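Local coordinates for protein glutathione reductase (Bartonella henselae, PDB 3O0H) that probably catalyses the NADPH-dependent reduction of glutathione disulfide to glutathione, as a homodimer that carries one FAD in each subunit, at residues B[334-339]-B[356-361]; B[38-43]-B[339-344]. All coordinates share one frame; numbering follows the deposited sequence. Where two conformers were deposited one is given.

Contact 1: B[334-339]-B[356-361]; sequences TPVAIH and PDYDLI. With FAD (flavin-adenine dinucleotide), chain H.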
# COMPACT_ATOMS: atom_id res chain seq x y z
N THR B 334 11.22 2.23 16.59
CA THR B 334 12.04 3.32 16.18
C THR B 334 11.25 4.64 16.06
O THR B 334 11.72 5.66 16.52
CB THR B 334 12.78 2.99 14.90
OG1 THR B 334 13.96 2.23 15.24
CG2 THR B 334 13.18 4.27 14.14
N PRO B 335 10.07 4.63 15.46
CA PRO B 335 9.36 5.90 15.36
C PRO B 335 8.99 6.51 16.70
O PRO B 335 8.94 7.75 16.83
CB PRO B 335 8.10 5.53 14.59
CG PRO B 335 8.48 4.34 13.82
CD PRO B 335 9.41 3.59 14.65
N VAL B 336 8.77 5.67 17.69
CA VAL B 336 8.45 6.13 19.02
C VAL B 336 9.68 6.76 19.69
O VAL B 336 9.57 7.77 20.36
CB VAL B 336 7.85 5.05 19.86
CG1 VAL B 336 7.50 5.58 21.25
CG2 VAL B 336 6.55 4.52 19.19
N ALA B 337 10.84 6.12 19.53
CA ALA B 337 12.11 6.72 19.99
C ALA B 337 12.39 8.10 19.35
O ALA B 337 12.85 9.02 20.01
CB ALA B 337 13.29 5.78 19.71
N ILE B 338 12.12 8.24 18.05
CA ILE B 338 12.26 9.54 17.34
C ILE B 338 11.27 10.58 17.93
O ILE B 338 11.65 11.75 18.19
CB ILE B 338 12.09 9.35 15.77
CG1 ILE B 338 13.28 8.50 15.23
CG2 ILE B 338 11.97 10.74 15.06
CD1 ILE B 338 13.14 7.93 13.77
N HIS B 339 10.01 10.17 18.08
CA HIS B 339 8.95 10.98 18.70
C HIS B 339 9.39 11.49 20.08
O HIS B 339 9.29 12.71 20.39
CB HIS B 339 7.70 10.10 18.85
CG HIS B 339 6.52 10.79 19.49
ND1 HIS B 339 5.79 11.77 18.85
CD2 HIS B 339 5.93 10.62 20.70
CE1 HIS B 339 4.82 12.19 19.65
NE2 HIS B 339 4.88 11.51 20.78
N PRO B 356 4.58 13.27 25.05
CA PRO B 356 4.50 12.19 24.08
C PRO B 356 3.11 11.57 24.03
O PRO B 356 2.32 11.67 24.98
CB PRO B 356 5.53 11.18 24.57
CG PRO B 356 5.63 11.47 26.09
CD PRO B 356 5.48 12.93 26.19
N ASP B 357 2.80 10.97 22.88
CA ASP B 357 1.50 10.41 22.61
C ASP B 357 1.69 8.99 22.10
O ASP B 357 2.16 8.79 20.95
CB ASP B 357 0.81 11.23 21.55
CG ASP B 357 -0.54 10.66 21.14
OD1 ASP B 357 -0.98 9.63 21.69
OD2 ASP B 357 -1.15 11.26 20.24
N TYR B 358 1.35 8.02 22.94
CA TYR B 358 1.54 6.61 22.62
C TYR B 358 0.18 5.92 22.37
O TYR B 358 0.07 4.69 22.40
CB TYR B 358 2.32 5.89 23.74
CG TYR B 358 3.68 6.51 24.15
CD1 TYR B 358 4.59 7.01 23.19
CD2 TYR B 358 4.07 6.58 25.50
CE1 TYR B 358 5.82 7.59 23.59
CE2 TYR B 358 5.31 7.18 25.89
CZ TYR B 358 6.20 7.65 24.92
OH TYR B 358 7.40 8.26 25.28
N ASP B 359 -0.85 6.70 22.09
CA ASP B 359 -2.15 6.15 21.74
C ASP B 359 -2.23 5.89 20.24
O ASP B 359 -1.72 6.69 19.43
CB ASP B 359 -3.25 7.13 22.17
CG ASP B 359 -3.31 7.28 23.68
OD1 ASP B 359 -2.84 6.33 24.37
OD2 ASP B 359 -3.82 8.33 24.18
N LEU B 360 -2.90 4.78 19.90
CA LEU B 360 -3.24 4.39 18.54
C LEU B 360 -1.99 4.31 17.65
O LEU B 360 -2.01 4.73 16.49
CB LEU B 360 -4.30 5.33 17.95
CG LEU B 360 -5.73 5.25 18.54
CD1 LEU B 360 -6.68 6.41 18.07
CD2 LEU B 360 -6.30 3.92 18.14
N ILE B 361 -0.93 3.75 18.19
CA ILE B 361 0.28 3.47 17.41
C ILE B 361 0.05 2.26 16.50
O ILE B 361 -0.35 1.19 16.96
CB ILE B 361 1.50 3.19 18.33
CG1 ILE B 361 1.80 4.40 19.23
CG2 ILE B 361 2.77 2.82 17.44
CD1 ILE B 361 2.88 4.12 20.28
PA FAD H . 18.94 2.16 19.93
O1A FAD H . 19.02 0.70 20.28
O2A FAD H . 18.61 2.43 18.49
O5B FAD H . 20.27 2.95 20.31
C5B FAD H . 20.97 2.80 21.52
C4B FAD H . 22.43 3.04 21.18
O4B FAD H . 23.20 3.26 22.36
C3B FAD H . 23.09 1.88 20.45
O3B FAD H . 23.73 2.35 19.26
C2B FAD H . 24.12 1.34 21.43
O2B FAD H . 25.27 0.88 20.76
C1B FAD H . 24.46 2.53 22.26
N9A FAD H . 24.80 2.40 23.68
C8A FAD H . 24.12 1.73 24.65
N7A FAD H . 24.69 2.00 25.84
C5A FAD H . 25.73 2.85 25.61
C6A FAD H . 26.60 3.50 26.44
N6A FAD H . 26.61 3.33 27.77
N1A FAD H . 27.54 4.34 25.89
C2A FAD H . 27.56 4.54 24.53
N3A FAD H . 26.68 3.93 23.71
C4A FAD H . 25.76 3.13 24.27
N1 FAD H . 11.39 -1.10 15.41
C2 FAD H . 10.48 -0.64 14.48
O2 FAD H . 9.85 0.43 14.63
N3 FAD H . 10.26 -1.36 13.37
C4 FAD H . 10.95 -2.53 13.09
O4 FAD H . 10.70 -3.09 12.01
C4X FAD H . 11.87 -3.00 14.02
N5 FAD H . 12.59 -4.15 13.80
C5X FAD H . 13.53 -4.54 14.75
C6 FAD H . 14.23 -5.71 14.52
C7 FAD H . 15.19 -6.14 15.42
C7M FAD H . 15.95 -7.42 15.11
C8 FAD H . 15.45 -5.41 16.56
C8M FAD H . 16.46 -5.88 17.58
C9 FAD H . 14.73 -4.25 16.82
C9A FAD H . 13.75 -3.81 15.91
N10 FAD H . 13.02 -2.66 16.11
C10 FAD H . 12.10 -2.25 15.17
C1' FAD H . 13.18 -1.83 17.32
C2' FAD H . 14.08 -0.63 17.13
O2' FAD H . 15.37 -1.09 16.77
C3' FAD H . 14.14 0.12 18.43
O3' FAD H . 12.86 0.37 18.99
C4' FAD H . 14.96 1.38 18.27
O4' FAD H . 16.25 1.02 17.77
C5' FAD H . 15.13 2.09 19.61
O5' FAD H . 15.86 3.33 19.44
P FAD H . 16.72 3.82 20.70
O1P FAD H . 17.27 5.20 20.43
O2P FAD H . 15.87 3.73 21.95
O3P FAD H . 17.87 2.76 20.97

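Contact 2: B[38-43]-B[339-344]; sequences GVRAAR and HDAMCF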
# COMPACT_ATOMS: atom_id res chain seq x y z
N GLY B 38 18.63 8.98 20.28
CA GLY B 38 19.82 9.78 20.60
C GLY B 38 20.31 10.62 19.44
O GLY B 38 20.67 11.79 19.60
N VAL B 39 20.36 10.02 18.26
CA VAL B 39 20.92 10.72 17.10
C VAL B 39 20.00 11.85 16.67
O VAL B 39 20.50 12.94 16.27
CB VAL B 39 21.27 9.72 15.96
CG1 VAL B 39 20.02 9.29 15.21
CG2 VAL B 39 22.30 10.34 15.03
N ARG B 40 18.68 11.66 16.82
CA ARG B 40 17.74 12.72 16.49
C ARG B 40 17.90 13.88 17.45
O ARG B 40 18.00 15.01 17.01
CB ARG B 40 16.27 12.27 16.50
CG ARG B 40 15.27 13.42 16.16
CD ARG B 40 15.41 13.96 14.72
NE ARG B 40 15.17 12.94 13.69
CZ ARG B 40 13.99 12.72 13.09
NH1 ARG B 40 12.88 13.39 13.44
NH2 ARG B 40 13.89 11.78 12.20
N ALA B 41 17.93 13.57 18.76
CA ALA B 41 18.04 14.58 19.79
C ALA B 41 19.31 15.41 19.68
O ALA B 41 19.29 16.65 19.77
CB ALA B 41 17.98 13.92 21.20
N ALA B 42 20.42 14.72 19.53
CA ALA B 42 21.72 15.38 19.44
C ALA B 42 21.84 16.30 18.23
O ALA B 42 22.33 17.42 18.37
CB ALA B 42 22.84 14.37 19.43
N ARG B 43 21.40 15.83 17.05
CA ARG B 43 21.50 16.63 15.80
C ARG B 43 20.65 17.88 15.95
O ARG B 43 21.11 18.98 15.60
CB ARG B 43 21.09 15.83 14.55
CG ARG B 43 21.02 16.66 13.24
CD ARG B 43 20.79 15.74 11.99
NE ARG B 43 19.52 15.02 12.05
CZ ARG B 43 18.32 15.53 11.78
NH1 ARG B 43 17.24 14.75 11.88
NH2 ARG B 43 18.16 16.78 11.37
N HIS B 339 10.01 10.17 18.08
CA HIS B 339 8.95 10.98 18.70
C HIS B 339 9.39 11.49 20.08
O HIS B 339 9.29 12.71 20.39
CB HIS B 339 7.70 10.10 18.85
CG HIS B 339 6.52 10.79 19.49
ND1 HIS B 339 5.79 11.77 18.85
CD2 HIS B 339 5.93 10.62 20.70
CE1 HIS B 339 4.82 12.19 19.65
NE2 HIS B 339 4.88 11.51 20.78
N ASP B 340 9.88 10.56 20.91
CA ASP B 340 10.43 10.91 22.24
C ASP B 340 11.50 12.01 22.11
O ASP B 340 11.51 12.98 22.87
CB ASP B 340 11.09 9.71 22.90
CG ASP B 340 10.11 8.66 23.47
OD1 ASP B 340 8.89 8.88 23.50
OD2 ASP B 340 10.61 7.60 23.92
N ALA B 341 12.42 11.85 21.15
CA ALA B 341 13.53 12.80 20.95
C ALA B 341 13.01 14.17 20.60
O ALA B 341 13.51 15.17 21.13
CB ALA B 341 14.55 12.29 19.87
N MET B 342 11.99 14.22 19.74
CA MET B 342 11.40 15.49 19.37
C MET B 342 10.77 16.15 20.58
O MET B 342 10.86 17.37 20.75
CB MET B 342 10.35 15.35 18.27
CG MET B 342 10.83 14.62 16.97
SD MET B 342 12.06 15.58 16.09
CE MET B 342 10.97 16.71 15.16
N CYS B 343 10.08 15.35 21.40
CA CYS B 343 9.47 15.87 22.62
C CYS B 343 10.53 16.40 23.57
O CYS B 343 10.37 17.46 24.18
CB CYS B 343 8.62 14.78 23.29
SG CYS B 343 7.16 14.35 22.33
N PHE B 344 11.64 15.67 23.68
CA PHE B 344 12.74 16.09 24.56
C PHE B 344 13.33 17.43 24.15
O PHE B 344 13.51 18.29 24.98
CB PHE B 344 13.84 15.01 24.62
CG PHE B 344 15.17 15.56 25.01
CD1 PHE B 344 15.44 15.90 26.34
CD2 PHE B 344 16.14 15.80 24.04
CE1 PHE B 344 16.70 16.44 26.69
CE2 PHE B 344 17.39 16.32 24.39
CZ PHE B 344 17.67 16.64 25.72

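Contact 1: B[334-339]-B[356-361]
Val336 and His339, one turn apart on the first part of helix 334-349, face Tyr358 and Pro356 of the irregular segment 356-361, with CA atoms 7.8 Å apart at Val336-Tyr358. In this FAD-dependent disulfide reductase fold the segment leads from the helix toward the dimerisation domain, while the helix starts at the flavin: Thr334 N donates to O2 of FAD at 3.0 Å. The His339 side chain extends toward the loop with CG anti to its backbone N (chi1 180°). There NE2 accepts the backbone N-H of Asp357 at 3.0 Å, in a fairly straight bond (159° at the hydrogen) whose donor is tilted slightly from the imidazole plane, a bond that probably restrains the rotation of the ring about CB-CG. Pro356 crosses the histidine at about a right angle. The two methyls of Val336 take different partners: CG1 meets Tyr358 CE1 at 3.5 Å, and CG2 touches Ile361 CD1 at 3.8 Å. Met456 of the second subunit packs on both His339 and Ile361. The carboxylate of Asp357 turns elsewhere: OD2 forms a salt bridge with Lys444, whereas OD1 closes an Asx turn by accepting Asp359 N at 3.0 Å on its anti side, with the donor 29° out of the carboxylate plane.

Contact 2: B[38-43]-B[339-344]
Ala41 and Ala341 meet where helix 36-47 runs beside helix 334-349, their CA atoms 5.0 Å apart. The segment axes approach to 8.3 Å and run in nearly the same direction, crossing at -26°. Helix 36-47 follows the first strand of the FAD-binding Rossmann-type domain, and Gly38 belongs to a GxGxxG sequence consistent with the dinucleotide-binding fingerprint; the contact thus joins two helices of one domain that are far apart in sequence.

The close-packed side is built from small groups. Ala341 CB rests against the backbone of the facing helix, 3.8 Å from Ala41 N, and lies 4.0 Å from Ala41 CB. Phe344 adds its ring one turn later, where CD2 comes to 3.9 Å from Ala41 CB. Leu159 of strand 158-160 packs on both Ala41 and Phe344, and Trp322 meets the phenylalanine ring edge-to-face, which packs this side against the parallel sheet.

On the other flank, longer and partly exposed side chains bridge the helices more loosely. Arg40 leaves its helix with CG anti to the backbone N, its CB still 3.8 Å from Ala341 CB, then bends at chi2 and chi3. These bends bring the guanidinium back to Met342. The sulfur SD lies at the edge of the guanidinium, in its plane, and receives a weak hydrogen bond from NH1 at 3.5 Å. The aliphatic part of the arginine lies close to the same sulfur, through CG at 3.9 Å.

Apolar packing therefore appears to set the helix spacing, while the polarisable thioether offers the probably cationic guanidinium a weak acceptor, met fairly straight (158° at the hydrogen), which probably adds little binding energy.

In the fold
Contacts 1 and 2 use successive turns of helix 334-349 and share His339, whose ring serves contact 1 while its helix carries on into contact 2. Their centres are 12 Å apart. Tyr358 OH of contact 1 reaches Asp340 OD1 of contact 2 at 2.4 Å, a probable hydrogen bond whose modelled length is unusually short and therefore doubtful; the other carboxylate oxygen, Asp340 OD2, is hydrogen-bonded to His330 NE2 and Gly325 N. Ile338 of contact 1 also packs on Arg40 of contact 2. FAD relates to both: contact 1 supplies residues of its pocket directly, whereas in contact 2 Gly38 touches the cofactor and the side chain of Ala341 stands about 8 Å from it.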